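PDB 5I1V: CrmK from Actinoalloteichus sp. WH1-2216-6, which is a flavin-dependent oxidase with covalently bound FAD that probably oxidises shunt products so that they re-enter caerulomycin biosynthesis. Local coordinates for residues Gly66-Phe69 and Val70-Asp74; Arg15-Leu18 and Leu19-Asp23. All coordinates share one frame; numbering follows the deposited sequence.

Interaction 1: Gly66-Phe69 and Val70-Asp74; sequences GEAF and VASPD. With FAD (flavin-adenine dinucleotide), chain E.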
ATOM      1  N   GLY A  66      -0.370 -11.630  14.763  1.00 21.67           N
ATOM      2  CA  GLY A  66      -1.630 -11.371  15.443  1.00 25.37           C
ATOM      3  C   GLY A  66      -1.526 -11.344  16.964  1.00 24.35           C
ATOM      4  O   GLY A  66      -2.393 -10.835  17.607  1.00 25.53           O
ATOM      5  N   GLU A  67      -0.426 -11.803  17.537  1.00 22.37           N
ATOM      6  CA  GLU A  67      -0.232 -11.776  18.989  1.00 22.62           C
ATOM      7  C   GLU A  67       1.066 -11.053  19.317  1.00 23.38           C
ATOM      8  O   GLU A  67       1.738 -10.576  18.413  1.00 23.74           O
ATOM      9  CB  GLU A  67      -0.144 -13.194  19.528  1.00 23.51           C
ATOM     10  CG  GLU A  67      -1.418 -13.994  19.436  1.00 23.33           C
ATOM     11  CD  GLU A  67      -2.506 -13.560  20.435  1.00 27.39           C
ATOM     12  OE1 GLU A  67      -3.498 -14.309  20.543  1.00 25.31           O
ATOM     13  OE2 GLU A  67      -2.388 -12.503  21.107  1.00 27.53           O
ATOM     14  N   ALA A  68       1.415 -11.004  20.590  1.00 21.96           N
ATOM     15  CA  ALA A  68       2.546 -10.242  21.081  1.00 23.48           C
ATOM     16  C   ALA A  68       3.840 -11.072  21.054  1.00 22.05           C
ATOM     17  O   ALA A  68       4.671 -10.950  21.937  1.00 25.40           O
ATOM     18  CB  ALA A  68       2.303  -9.794  22.513  1.00 25.00           C
ATOM     19  N   PHE A  69       4.016 -11.905  20.058  1.00 22.06           N
ATOM     20  CA  PHE A  69       5.177 -12.799  20.041  1.00 21.04           C
ATOM     21  C   PHE A  69       6.446 -12.022  19.897  1.00 21.78           C
ATOM     22  O   PHE A  69       7.472 -12.424  20.416  1.00 23.51           O
ATOM     23  CB  PHE A  69       5.054 -13.776  18.888  1.00 22.76           C
ATOM     24  CG  PHE A  69       3.899 -14.731  19.023  1.00 22.87           C
ATOM     25  CD1 PHE A  69       3.190 -14.826  20.203  1.00 25.85           C
ATOM     26  CD2 PHE A  69       3.590 -15.587  18.001  1.00 25.61           C
ATOM     27  CE1 PHE A  69       2.174 -15.734  20.339  1.00 26.94           C
ATOM     28  CE2 PHE A  69       2.569 -16.524  18.132  1.00 25.67           C
ATOM     29  CZ  PHE A  69       1.856 -16.576  19.310  1.00 25.90           C
ATOM     30  N   VAL A  70       6.400 -10.924  19.155  1.00 20.20           N
ATOM     31  CA  VAL A  70       7.639 -10.123  18.953  1.00 19.01           C
ATOM     32  C   VAL A  70       7.782  -9.112  20.099  1.00 20.14           C
ATOM     33  O   VAL A  70       8.860  -8.901  20.613  1.00 19.22           O
ATOM     34  CB  VAL A  70       7.592  -9.372  17.603  1.00 18.42           C
ATOM     35  CG1 VAL A  70       8.826  -8.488  17.421  1.00 20.17           C
ATOM     36  CG2 VAL A  70       7.393 -10.267  16.387  1.00 18.29           C
ATOM     37  N   ALA A  71       6.656  -8.513  20.491  1.00 22.15           N
ATOM     38  CA  ALA A  71       6.575  -7.277  21.255  1.00 24.63           C
ATOM     39  C   ALA A  71       6.242  -7.446  22.755  1.00 27.76           C
ATOM     40  O   ALA A  71       6.097  -6.467  23.455  1.00 31.29           O
ATOM     41  CB  ALA A  71       5.552  -6.346  20.586  1.00 24.26           C
ATOM     42  N   SER A  72       6.190  -8.672  23.258  1.00 28.02           N
ATOM     43  CA  SER A  72       6.178  -8.930  24.702  1.00 32.20           C
ATOM     44  C   SER A  72       7.035  -7.951  25.515  1.00 28.92           C
ATOM     45  O   SER A  72       8.174  -7.726  25.159  1.00 25.86           O
ATOM     46  CB  SER A  72       6.699 -10.355  24.969  1.00 32.57           C
ATOM     47  OG  SER A  72       5.624 -11.220  25.126  1.00 44.30           O
ATOM     48  N   PRO A  73       6.510  -7.430  26.646  1.00 29.26           N
ATOM     49  CA  PRO A  73       7.280  -6.515  27.515  1.00 30.08           C
ATOM     50  C   PRO A  73       8.574  -7.079  28.065  1.00 26.41           C
ATOM     51  O   PRO A  73       9.445  -6.317  28.489  1.00 29.53           O
ATOM     52  CB  PRO A  73       6.325  -6.218  28.696  1.00 31.39           C
ATOM     53  CG  PRO A  73       5.140  -7.098  28.533  1.00 32.16           C
ATOM     54  CD  PRO A  73       5.132  -7.661  27.145  1.00 34.28           C
ATOM     55  N   ASP A  74       8.730  -8.389  28.079  1.00 24.03           N
ATOM     56  CA  ASP A  74       9.976  -8.946  28.564  1.00 27.18           C
ATOM     57  C   ASP A  74      11.014  -9.164  27.470  1.00 26.17           C
ATOM     58  O   ASP A  74      12.072  -9.726  27.747  1.00 24.06           O
ATOM     59  CB  ASP A  74       9.739 -10.260  29.312  1.00 33.07           C
ATOM     60  CG  ASP A  74       9.056 -11.276  28.480  1.00 37.56           C
ATOM     61  OD1 ASP A  74       8.288 -10.903  27.556  1.00 42.35           O
ATOM     62  OD2 ASP A  74       9.277 -12.456  28.751  1.00 42.81           O
TER
HETATM   63  PA  FAD E 600       6.117 -10.550  12.239  1.00 17.22           P
HETATM   64  O1A FAD E 600       5.139  -9.956  13.222  1.00 15.45           O
HETATM   65  O2A FAD E 600       7.327  -9.715  11.937  1.00 14.76           O
HETATM   66  O5B FAD E 600       6.550 -11.984  12.707  1.00 16.74           O
HETATM   67  C5B FAD E 600       5.629 -13.060  12.859  1.00 16.98           C
HETATM   68  C4B FAD E 600       6.277 -14.154  13.719  1.00 16.83           C
HETATM   69  O4B FAD E 600       7.350 -14.713  12.936  1.00 17.68           O
HETATM   70  C3B FAD E 600       6.934 -13.738  15.017  1.00 17.71           C
HETATM   71  O3B FAD E 600       6.949 -14.856  15.887  1.00 20.41           O
HETATM   72  C2B FAD E 600       8.348 -13.428  14.611  1.00 16.90           C
HETATM   73  O2B FAD E 600       9.328 -13.304  15.648  1.00 18.02           O
HETATM   74  C1B FAD E 600       8.601 -14.502  13.547  1.00 16.12           C
HETATM   75  N9A FAD E 600       9.526 -14.028  12.487  1.00 15.71           N
HETATM   76  C8A FAD E 600       9.458 -12.898  11.719  1.00 15.31           C
HETATM   77  N7A FAD E 600      10.585 -12.790  10.943  1.00 15.00           N
HETATM   78  C5A FAD E 600      11.320 -13.844  11.233  1.00 14.11           C
HETATM   79  C6A FAD E 600      12.591 -14.309  10.735  1.00 15.12           C
HETATM   80  N6A FAD E 600      13.164 -13.589   9.790  1.00 14.87           N
HETATM   81  N1A FAD E 600      13.077 -15.437  11.262  1.00 15.51           N
HETATM   82  C2A FAD E 600      12.451 -16.115  12.247  1.00 16.59           C
HETATM   83  N3A FAD E 600      11.226 -15.775  12.725  1.00 16.01           N
HETATM   84  C4A FAD E 600      10.694 -14.615  12.264  1.00 14.81           C
HETATM   85  N1  FAD E 600      -1.209 -15.316   5.932  1.00 25.95           N
HETATM   86  C2  FAD E 600      -1.518 -16.081   4.859  1.00 29.03           C
HETATM   87  O2  FAD E 600      -1.082 -17.235   4.774  1.00 30.05           O
HETATM   88  N3  FAD E 600      -2.297 -15.645   3.845  1.00 29.79           N
HETATM   89  C4  FAD E 600      -2.868 -14.448   3.810  1.00 25.46           C
HETATM   90  O4  FAD E 600      -3.548 -14.082   2.828  1.00 25.44           O
HETATM   91  C4X FAD E 600      -2.588 -13.540   4.913  1.00 25.81           C
HETATM   92  N5  FAD E 600      -3.135 -12.295   4.945  1.00 26.47           N
HETATM   93  C5X FAD E 600      -2.768 -11.455   5.925  1.00 25.88           C
HETATM   94  C6  FAD E 600      -3.186 -10.125   5.891  1.00 26.68           C
HETATM   95  C7  FAD E 600      -2.857  -9.198   6.880  1.00 25.67           C
HETATM   96  C7M FAD E 600      -3.351  -7.751   6.765  1.00 26.17           C
HETATM   97  C8  FAD E 600      -2.020  -9.688   7.995  1.00 23.51           C
HETATM   98  C8M FAD E 600      -1.627  -8.779   9.128  1.00 22.91           C
HETATM   99  C9  FAD E 600      -1.590 -11.018   8.062  1.00 23.02           C
HETATM  100  C9A FAD E 600      -1.932 -11.924   7.059  1.00 23.36           C
HETATM  101  N10 FAD E 600      -1.501 -13.255   7.085  1.00 21.51           N
HETATM  102  C10 FAD E 600      -1.773 -14.076   6.006  1.00 24.11           C
HETATM  103  C1' FAD E 600      -0.891 -13.844   8.277  1.00 19.85           C
HETATM  104  C2' FAD E 600       0.600 -13.778   8.194  1.00 18.81           C
HETATM  105  O2' FAD E 600       1.053 -14.836   7.371  1.00 21.00           O
HETATM  106  C3' FAD E 600       1.252 -13.823   9.535  1.00 18.22           C
HETATM  107  O3' FAD E 600       0.754 -12.710  10.329  1.00 17.92           O
HETATM  108  C4' FAD E 600       2.791 -13.801   9.417  1.00 18.50           C
HETATM  109  O4' FAD E 600       3.317 -14.470  10.562  1.00 19.37           O
HETATM  110  C5' FAD E 600       3.303 -12.378   9.327  1.00 18.50           C
HETATM  111  O5' FAD E 600       4.715 -12.423   9.128  1.00 17.14           O
HETATM  112  P   FAD E 600       5.487 -11.061   9.380  1.00 17.24           P
HETATM  113  O1P FAD E 600       4.827  -9.948   8.652  1.00 18.16           O
HETATM  114  O2P FAD E 600       6.953 -11.274   9.171  1.00 17.95           O
HETATM  115  O3P FAD E 600       5.215 -10.837  10.962  1.00 17.24           O
HETATM  116  O   HOH W   1       4.212  -9.221  18.041  1.00 25.37           O
HETATM  117  O   HOH W   2       7.217 -13.166  23.101  1.00 28.51           O

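Interaction 2: Arg15-Leu18 and Leu19-Asp23; sequences RYDL and LARAD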
ATOM      1  N   ARG A  15      13.143   7.392  16.425  1.00 20.74           N
ATOM      2  CA  ARG A  15      12.624   6.210  15.744  1.00 22.51           C
ATOM      3  C   ARG A  15      12.045   5.131  16.655  1.00 22.13           C
ATOM      4  O   ARG A  15      11.286   4.262  16.195  1.00 22.07           O
ATOM      5  CB  ARG A  15      13.750   5.582  14.905  1.00 22.87           C
ATOM      6  CG  ARG A  15      14.076   6.353  13.667  1.00 21.49           C
ATOM      7  CD  ARG A  15      15.280   5.761  12.999  1.00 21.00           C
ATOM      8  NE  ARG A  15      16.486   6.051  13.737  1.00 21.00           N
ATOM      9  CZ  ARG A  15      17.709   5.847  13.250  1.00 24.26           C
ATOM     10  NH1 ARG A  15      17.886   5.309  12.043  1.00 22.60           N
ATOM     11  NH2 ARG A  15      18.763   6.150  13.990  1.00 27.31           N
ATOM     12  N   TYR A  16      12.409   5.145  17.939  1.00 20.04           N
ATOM     13  CA  TYR A  16      12.075   4.019  18.785  1.00 19.07           C
ATOM     14  C   TYR A  16      10.568   3.842  18.887  1.00 20.59           C
ATOM     15  O   TYR A  16      10.074   2.692  18.833  1.00 19.03           O
ATOM     16  CB  TYR A  16      12.746   4.230  20.145  1.00 19.50           C
ATOM     17  CG  TYR A  16      12.508   3.165  21.185  1.00 19.87           C
ATOM     18  CD1 TYR A  16      11.311   3.103  21.885  1.00 19.88           C
ATOM     19  CD2 TYR A  16      13.508   2.204  21.483  1.00 20.93           C
ATOM     20  CE1 TYR A  16      11.113   2.147  22.876  1.00 21.89           C
ATOM     21  CE2 TYR A  16      13.291   1.243  22.458  1.00 19.40           C
ATOM     22  CZ  TYR A  16      12.113   1.217  23.137  1.00 21.13           C
ATOM     23  OH  TYR A  16      11.948   0.284  24.120  1.00 21.98           O
ATOM     24  N   ASP A  17       9.820   4.932  19.040  1.00 22.23           N
ATOM     25  CA  ASP A  17       8.360   4.781  19.263  1.00 24.24           C
ATOM     26  C   ASP A  17       7.678   4.265  18.018  1.00 24.03           C
ATOM     27  O   ASP A  17       6.724   3.541  18.115  1.00 22.32           O
ATOM     28  CB  ASP A  17       7.679   6.060  19.759  1.00 28.41           C
ATOM     29  CG  ASP A  17       8.067   6.408  21.212  1.00 34.69           C
ATOM     30  OD1 ASP A  17       8.571   5.536  21.973  1.00 35.67           O
ATOM     31  OD2 ASP A  17       7.895   7.577  21.574  1.00 38.82           O
ATOM     32  N   LEU A  18       8.198   4.625  16.844  1.00 24.61           N
ATOM     33  CA  LEU A  18       7.715   4.052  15.564  1.00 24.68           C
ATOM     34  C   LEU A  18       8.019   2.560  15.488  1.00 23.94           C
ATOM     35  O   LEU A  18       7.142   1.735  15.240  1.00 22.30           O
ATOM     36  CB  LEU A  18       8.360   4.808  14.408  1.00 27.38           C
ATOM     37  CG  LEU A  18       7.853   4.573  12.955  1.00 28.98           C
ATOM     38  CD1 LEU A  18       8.648   3.455  12.357  1.00 32.15           C
ATOM     39  CD2 LEU A  18       6.342   4.360  12.846  1.00 30.14           C
ATOM     40  N   LEU A  19       9.283   2.184  15.705  1.00 21.22           N
ATOM     41  CA  LEU A  19       9.609   0.763  15.682  1.00 21.10           C
ATOM     42  C   LEU A  19       8.869  -0.092  16.701  1.00 21.92           C
ATOM     43  O   LEU A  19       8.746  -1.295  16.517  1.00 22.47           O
ATOM     44  CB  LEU A  19      11.124   0.560  15.824  1.00 20.79           C
ATOM     45  CG  LEU A  19      11.915   1.134  14.650  1.00 21.69           C
ATOM     46  CD1 LEU A  19      13.377   1.048  14.974  1.00 22.33           C
ATOM     47  CD2 LEU A  19      11.600   0.369  13.379  1.00 24.02           C
ATOM     48  N   ALA A  20       8.391   0.507  17.779  1.00 23.21           N
ATOM     49  CA  ALA A  20       7.706  -0.212  18.814  1.00 21.73           C
ATOM     50  C   ALA A  20       6.295  -0.660  18.411  1.00 24.48           C
ATOM     51  O   ALA A  20       5.740  -1.575  19.046  1.00 24.60           O
ATOM     52  CB  ALA A  20       7.643   0.626  20.043  1.00 21.85           C
ATOM     53  N   ARG A  21       5.743  -0.030  17.372  1.00 24.33           N
ATOM     54  CA  ARG A  21       4.400  -0.262  16.897  1.00 26.78           C
ATOM     55  C   ARG A  21       4.404  -1.019  15.572  1.00 29.68           C
ATOM     56  O   ARG A  21       5.246  -0.778  14.726  1.00 37.26           O
ATOM     57  CB  ARG A  21       3.693   1.074  16.752  1.00 30.85           C
ATOM     58  CG  ARG A  21       3.417   1.707  18.091  1.00 30.12           C
ATOM     59  CD  ARG A  21       3.420   3.217  18.078  1.00 32.74           C
ATOM     60  NE  ARG A  21       2.940   3.640  19.389  1.00 33.78           N
ATOM     61  CZ  ARG A  21       3.691   3.797  20.478  1.00 32.92           C
ATOM     62  NH1 ARG A  21       3.084   4.116  21.607  1.00 31.30           N
ATOM     63  NH2 ARG A  21       5.042   3.686  20.454  1.00 31.55           N
ATOM     64  N   ALA A  22       3.562  -2.033  15.431  1.00 27.66           N
ATOM     65  CA  ALA A  22       3.495  -2.739  14.164  1.00 25.37           C
ATOM     66  C   ALA A  22       2.016  -2.883  13.871  1.00 26.84           C
ATOM     67  O   ALA A  22       1.244  -2.008  14.288  1.00 27.21           O
ATOM     68  CB  ALA A  22       4.232  -4.067  14.241  1.00 24.06           C
ATOM     69  N   ASP A  23       1.589  -3.939  13.179  1.00 23.02           N
ATOM     70  CA  ASP A  23       0.233  -3.979  12.669  1.00 26.07           C
ATOM     71  C   ASP A  23      -0.845  -4.002  13.761  1.00 24.85           C
ATOM     72  O   ASP A  23      -2.010  -3.594  13.539  1.00 24.45           O
ATOM     73  CB  ASP A  23       0.053  -5.194  11.762  1.00 28.39           C
ATOM     74  CG  ASP A  23      -1.369  -5.289  11.209  1.00 33.15           C
ATOM     75  OD1 ASP A  23      -1.767  -4.321  10.525  1.00 34.92           O
ATOM     76  OD2 ASP A  23      -2.088  -6.285  11.516  1.00 34.24           O
TER
HETATM   77  O   HOH W   3       6.766   3.336  22.489  1.00 30.90           O

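Interaction 1: Gly66-Phe69 and Val70-Asp74
Ala68 and Ser72 close a single helical turn in an otherwise irregular loop: the amide N of Ser72 donates to the carbonyl O of Ala68 at 3.0 Å, a bent bond with 138° at the hydrogen, the donor tilted 33° from the carbonyl plane. Ser72 also lays its side chain near this carbonyl, with CB 3.7 Å from Ala68 O. Two waters fasten the turn. One receives the amide N-H of Val70 and donates to Glu67 O at 2.8 Å, bridging the backbone across two intervening residues; the other donates to Phe69 O and reaches Ser72 OG through a weak bond of 3.2 Å. Phe69 and Val70 border the FAD adenosine ribose, Phe69 by CB and one ring edge, Val70 by CG2. Phe69 CB lies 3.7 Å from FAD O3B; with CG anti to the carbonyl carbon (chi1 -65°) the ring follows with CD2 4.0 Å from the same hydroxyl, which lies at its edge near the plane. Glu67 CB rests on one ring face, 3.5 Å above the plane and toward the rim, and His493 also stacks with the ring. Val70 CG2 stands 3.7 Å from the neighbouring hydroxyl, FAD O2B. The Glu67 carboxylate goes elsewhere: OE1 forms a salt bridge with Lys341 and accepts the amide N-H of Ile452. The stretch follows the FAD-binding residues Ser61 to Cys65, and its turn brings two hydrophobic side chains against the ribose, forming part of the cofactor pocket in an FAD-binding domain of the PCMH type.

Interaction 2: Arg15-Leu18 and Leu19-Asp23
Arg21 folds back over the C-terminal end of the short helix 15-19 and gives NH2 to the carbonyl O of Asp17, a side-chain hydrogen bond to a carbonyl in the last turn. The bond is 2.9 Å long and fairly straight, 162° at the hydrogen; Asp17 O lies at the guanidinium edge, in its plane. The bend of Arg21 at chi2 (149°) sends CD past the same oxygen at 3.3 Å before the guanidinium arrives. Asp17 and Arg21 run side by side, but their charged ends do not pair directly: a water accepts from Arg21 NH2 at 2.7 Å and donates to Asp17 OD1. Without the guanidinium, as with an alanine here, Asp17 O would probably lose this donor and the water one of its two holds. Within the helix, Leu19 N donates to Arg15 O in a nearly linear bond and Ala20 N to Tyr16 O in a more bent one. Arg21 N then reaches Leu18 O at 3.1 Å from above the carbonyl plane, a tighter turn as the helix gives way to extended chain. Further out, Val9 and Phe34 pack on Leu19, while Tyr16 OH bonds to Pro31 O and its ring meets Phe34 edge-to-face. Arg15 is salt-bridged to Asp13 and also donates from NH1 to Lys113 O of the second subunit, where Leu320 packs on Leu18 and Pro318 on Arg21. Leu19 keeps CG anti to its carbonyl carbon (chi1 -64°), beside the backbone N, which lays CG 3.5 Å from Arg15 O.

In the fold
Both contacts are local turns on the same side of the chain's centre, their own centres about 13 Å apart and their nearest atoms about 5 Å apart without touching. Interaction 2, earlier in the sequence, ends a helix before strand 33-36; interaction 1 joins strands 57-60 and 77-80, so both lead into the same mixed sheet. Both are partly buried: in 66-74 no touching residue is exposed, while in 15-23 Asp17 lies exposed and Tyr16 and Leu19 are buried. In 66-74 Phe69 and Val70 border the cofactor's ribose, and waters complete much of the polar bonding. In 15-23 an arginine side chain bonds to a helix carbonyl, the second subunit adjoins, and Asp23 touches FAD.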